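Local coordinates for protein acetyltransferase, GNAT family (Streptococcus pneumoniae, PDB 2I79) that binds acetyl coenzyme A and probably transfers its acetyl group to an amine of an acceptor substrate, as GNAT-family enzymes do, at residues A[19-22]-A[23-26]; A[130-133]-A[134-137]. All coordinates share one frame; numbering follows the deposited sequence.

Contact 1. Residues A[19-22]-A[23-26]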
# COMPACT_ATOMS: atom_id res chain seq x y z
N VAL A 19 -0.82 18.38 -11.98
CA VAL A 19 -2.15 17.80 -12.17
C VAL A 19 -2.39 17.56 -13.66
O VAL A 19 -2.87 16.51 -14.08
CB VAL A 19 -3.32 18.66 -11.54
CG1 VAL A 19 -4.71 18.17 -12.05
CG2 VAL A 19 -3.29 18.63 -10.02
N ALA A 20 -2.04 18.56 -14.47
CA ALA A 20 -2.23 18.50 -15.92
C ALA A 20 -1.46 17.32 -16.54
O ALA A 20 -2.01 16.53 -17.36
CB ALA A 20 -1.81 19.82 -16.53
N PHE A 21 -0.19 17.20 -16.15
CA PHE A 21 0.66 16.11 -16.63
C PHE A 21 0.12 14.74 -16.22
O PHE A 21 0.13 13.78 -17.01
CB PHE A 21 2.09 16.30 -16.11
CG PHE A 21 2.98 15.15 -16.44
CD1 PHE A 21 3.41 14.94 -17.76
CD2 PHE A 21 3.35 14.25 -15.46
CE1 PHE A 21 4.20 13.87 -18.06
CE2 PHE A 21 4.15 13.16 -15.79
CZ PHE A 21 4.57 12.99 -17.08
N LEU A 22 -0.36 14.63 -14.98
CA LEU A 22 -0.79 13.31 -14.51
C LEU A 22 -2.09 12.92 -15.21
O LEU A 22 -2.29 11.78 -15.51
CB LEU A 22 -0.91 13.27 -12.99
CG LEU A 22 0.44 13.25 -12.27
CD1 LEU A 22 0.30 13.74 -10.83
CD2 LEU A 22 1.08 11.83 -12.32
N ASN A 23 -2.94 13.89 -15.49
CA ASN A 23 -4.14 13.64 -16.29
C ASN A 23 -3.80 13.22 -17.71
O ASN A 23 -4.43 12.32 -18.28
CB ASN A 23 -5.05 14.88 -16.30
CG ASN A 23 -5.88 15.02 -15.04
OD1 ASN A 23 -6.20 16.14 -14.58
ND2 ASN A 23 -6.26 13.89 -14.50
N ARG A 24 -2.76 13.84 -18.26
CA ARG A 24 -2.30 13.45 -19.61
C ARG A 24 -1.85 12.00 -19.64
O ARG A 24 -2.35 11.23 -20.42
CB ARG A 24 -1.19 14.38 -20.12
CG ARG A 24 -0.57 13.89 -21.44
CD ARG A 24 0.32 14.95 -22.11
NE ARG A 24 1.69 15.06 -21.54
CZ ARG A 24 2.84 14.66 -22.10
NH1 ARG A 24 2.93 14.08 -23.31
NH2 ARG A 24 3.97 14.87 -21.45
N VAL A 25 -0.92 11.62 -18.77
CA VAL A 25 -0.36 10.26 -18.81
C VAL A 25 -1.37 9.19 -18.40
O VAL A 25 -1.30 8.06 -18.82
CB VAL A 25 0.96 10.15 -17.99
CG1 VAL A 25 2.00 11.08 -18.57
CG2 VAL A 25 0.72 10.46 -16.50
N SER A 26 -2.36 9.55 -17.59
CA SER A 26 -3.39 8.58 -17.17
C SER A 26 -4.22 8.03 -18.38
O SER A 26 -4.85 6.96 -18.29
CB SER A 26 -4.28 9.20 -16.08
OG SER A 26 -5.19 10.04 -16.69
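Val25 N donates to Phe21 O at 3.0 Å, and this nearly straight bond belongs to the i to i+4 ladder of an alpha helix, the first helix of the GNAT fold. Three more rungs flank it: Asn23 to Val19, Arg24 to Ala20 and Ser26 to Leu22. The Ser26 N–Leu22 O bond, 3.1 Å long, is more bent than the Val25 rung. Ser26 adds a side-chain bond of its own: with chi1 at 79° its hydroxyl lies between its own backbone N and carbonyl carbon and turns back up the helix, where OG donates to Asn23 O over 2.9 Å. That oxygen is approached from well off the carbonyl plane. Asp35 O is a second, weak partner of the same hydroxyl.

On the buried side, Phe21 and Val25 pack one turn apart. Phe21 CG stands anti to the backbone N (chi1 174°), which carries the ring along the helix toward Val25. Methyl CG1 of Val25 settles over one ring face, 3.9 Å from the ring centroid, a CH-pi contact, and comes within 3.5 Å of Phe21 CZ. Ile70, Ile73 and Val93 also pack on the ring, Val93 meeting Val25 as well, so the pair seats the helix on strands 69-77 and 87-94. Leu22, farther round, leans with Val19 on Met46 of helix 43-55; its CD2 meets Val25 CG2 only loosely. The other methyl of Val25, CG2, tucks against the helix backbone, 3.4 Å from both Phe21 O and Leu22 O.

Arg24, its chain bent at chi3, crosses Phe21 at a slant. The guanidinium plane is turned 61° from the ring, and NH2 lies in the ring plane at its edge, 3.5 Å from Phe21 CE1.

Contact 2. Residues A[130-133]-A[134-137]. With ACO (acetyl coenzyme *a), chain G.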
# COMPACT_ATOMS: atom_id res chain seq x y z
N THR A 130 3.09 -7.69 -15.10
CA THR A 130 4.14 -8.56 -15.67
C THR A 130 4.34 -8.28 -17.17
O THR A 130 5.46 -8.29 -17.68
CB THR A 130 3.89 -10.04 -15.40
OG1 THR A 130 2.64 -10.41 -15.97
CG2 THR A 130 3.88 -10.31 -13.90
N ARG A 131 3.25 -7.94 -17.85
CA ARG A 131 3.31 -7.55 -19.26
C ARG A 131 4.00 -6.22 -19.55
O ARG A 131 4.29 -5.92 -20.70
CB ARG A 131 1.88 -7.48 -19.82
CG ARG A 131 1.11 -6.29 -19.29
CD ARG A 131 -0.26 -6.16 -19.89
NE ARG A 131 -0.87 -4.98 -19.34
CZ ARG A 131 -1.70 -4.15 -19.98
NH1 ARG A 131 -2.06 -4.33 -21.24
NH2 ARG A 131 -2.18 -3.11 -19.33
N ASN A 132 4.19 -5.37 -18.53
CA ASN A 132 4.81 -4.06 -18.74
C ASN A 132 6.36 -4.19 -18.81
O ASN A 132 7.09 -3.75 -17.94
CB ASN A 132 4.32 -3.06 -17.67
CG ASN A 132 4.81 -1.63 -17.90
OD1 ASN A 132 5.51 -1.35 -18.88
ND2 ASN A 132 4.47 -0.74 -16.98
N GLN A 133 6.85 -4.80 -19.88
CA GLN A 133 8.25 -5.24 -19.91
C GLN A 133 9.29 -4.11 -19.98
O GLN A 133 10.43 -4.28 -19.54
CB GLN A 133 8.48 -6.18 -21.08
CG GLN A 133 9.39 -7.34 -20.72
CD GLN A 133 8.59 -8.55 -20.34
OE1 GLN A 133 8.49 -9.50 -21.13
NE2 GLN A 133 7.99 -8.51 -19.15
N ALA A 134 8.91 -2.98 -20.56
CA ALA A 134 9.74 -1.79 -20.57
C ALA A 134 10.06 -1.41 -19.12
O ALA A 134 11.21 -1.15 -18.78
CB ALA A 134 9.00 -0.64 -21.28
N ALA A 135 9.02 -1.38 -18.30
CA ALA A 135 9.13 -1.06 -16.88
C ALA A 135 9.91 -2.13 -16.13
O ALA A 135 10.78 -1.81 -15.31
CB ALA A 135 7.79 -0.88 -16.26
N VAL A 136 9.66 -3.40 -16.46
CA VAL A 136 10.31 -4.49 -15.75
C VAL A 136 11.79 -4.40 -16.05
O VAL A 136 12.63 -4.53 -15.17
CB VAL A 136 9.69 -5.89 -16.08
CG1 VAL A 136 10.59 -7.01 -15.56
CG2 VAL A 136 8.29 -6.04 -15.45
N HIS A 137 12.11 -4.08 -17.30
CA HIS A 137 13.49 -3.88 -17.73
C HIS A 137 14.19 -2.67 -17.07
O HIS A 137 15.37 -2.75 -16.65
CB HIS A 137 13.56 -3.72 -19.24
CG HIS A 137 14.91 -3.32 -19.73
ND1 HIS A 137 15.93 -4.24 -19.92
CD2 HIS A 137 15.44 -2.11 -20.01
CE1 HIS A 137 17.01 -3.60 -20.33
NE2 HIS A 137 16.74 -2.31 -20.38
N1A ACO G . 10.65 -4.52 -23.56
C2A ACO G . 11.86 -4.39 -22.97
N3A ACO G . 12.51 -3.22 -22.91
C4A ACO G . 11.98 -2.10 -23.45
C5A ACO G . 10.67 -2.15 -24.09
C6A ACO G . 10.01 -3.47 -24.12
N6A ACO G . 8.80 -3.60 -24.70
N7A ACO G . 10.40 -0.92 -24.53
C8A ACO G . 11.47 -0.14 -24.18
N9A ACO G . 12.41 -0.85 -23.54
C1B ACO G . 13.72 -0.45 -22.94
C2B ACO G . 14.60 0.54 -23.68
O2B ACO G . 15.44 -0.10 -24.65
C3B ACO G . 15.42 1.08 -22.54
O3B ACO G . 16.41 0.19 -22.06
P3B ACO G . 17.97 0.37 -22.32
O7A ACO G . 17.94 -0.01 -23.79
O8A ACO G . 18.69 -0.60 -21.41
O9A ACO G . 18.31 1.80 -21.98
C4B ACO G . 14.41 1.13 -21.39
O4B ACO G . 13.48 0.09 -21.65
C5B ACO G . 13.75 2.50 -21.32
O5B ACO G . 14.63 3.31 -20.53
P1A ACO G . 14.39 4.90 -20.49
O1A ACO G . 14.24 5.44 -21.89
O2A ACO G . 15.44 5.45 -19.54
O3A ACO G . 12.90 4.93 -19.87
P2A ACO G . 11.58 5.76 -20.40
O4A ACO G . 10.91 5.19 -21.65
O5A ACO G . 12.00 7.21 -20.34
O6A ACO G . 10.64 5.39 -19.11
CBP ACO G . 8.71 4.08 -18.39
CCP ACO G . 10.12 4.08 -18.93
CDP ACO G . 8.31 2.62 -18.12
CEP ACO G . 8.69 4.93 -17.10
CAP ACO G . 7.76 4.69 -19.43
OAP ACO G . 7.67 3.86 -20.61
C9P ACO G . 6.38 4.94 -18.84
O9P ACO G . 6.16 5.96 -18.21
N8P ACO G . 5.45 4.02 -19.07
C7P ACO G . 4.05 4.12 -18.62
C6P ACO G . 3.89 4.18 -17.10
C5P ACO G . 4.57 3.02 -16.43
O5P ACO G . 4.32 1.89 -16.81
N4P ACO G . 5.42 3.30 -15.45
C3P ACO G . 6.14 2.29 -14.70
C2P ACO G . 5.27 1.50 -13.73
S1P ACO G . 4.66 2.60 -12.48
C ACO G . 5.56 2.56 -11.13
O ACO G . 6.68 2.99 -11.32
CH3 ACO G . 4.97 2.00 -9.85
O HOH W 1 6.40 -2.15 -21.52
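Asn132 meets the first turn of helix 133-141 and the cofactor through one side chain. Its CG stands anti to the backbone N (chi1 -174°), carrying the amide from CB across Ala135, whose CB lies 3.5 Å from CG. At the tip the two amide atoms part. OD1 accepts from a water, which in turn accepts from Ala134 N at 2.8 Å; the helix's first turn is thus joined to its N-cap residue through water. ND2 donates to the pantetheine carbonyl O5P of acetyl coenzyme A at 2.6 Å, while also packing on Ala135 CB. Asn132 O accepts from Val136 N at 3.0 Å, starting the helix. Farther along, Ala134 CB touches the adenine at N7A (3.5 Å), and His137 NE2 donates to phosphate oxygen O8A, in the ring plane at its edge, at 2.8 Å, a bond of 166° at the hydrogen. The N-cap residue and first turn thus hold the cofactor at its pantetheine arm, its adenine and its 3'-phosphate. The stretch follows strand 123-129, against whose Val128 Ala135 and Val136 pack; Val136 also meets Tyr165 of strand 160-170.

Overall arrangement
From the N terminus the chain passes strand 5-9 and enters helix 15-26, where contact 1 is made within successive turns. It then runs through helix 43-55, strands 60-66, 69-77 and 87-94, helix 103-117 and strand 123-129 before reaching contact 2, where the chain turns into helix 133-141. Both are local and close no long loop; they stand in series, neither nesting nor crossing. Contact 1 ties its helix to strands 69-77 and 87-94, contact 2 to strands 123-129 and 160-170, all of one mixed sheet. Their centres are 21 Å apart. Acetyl coenzyme A is bound directly at contact 2, and the side chain of Val25 of contact 1 is about 7 Å from it.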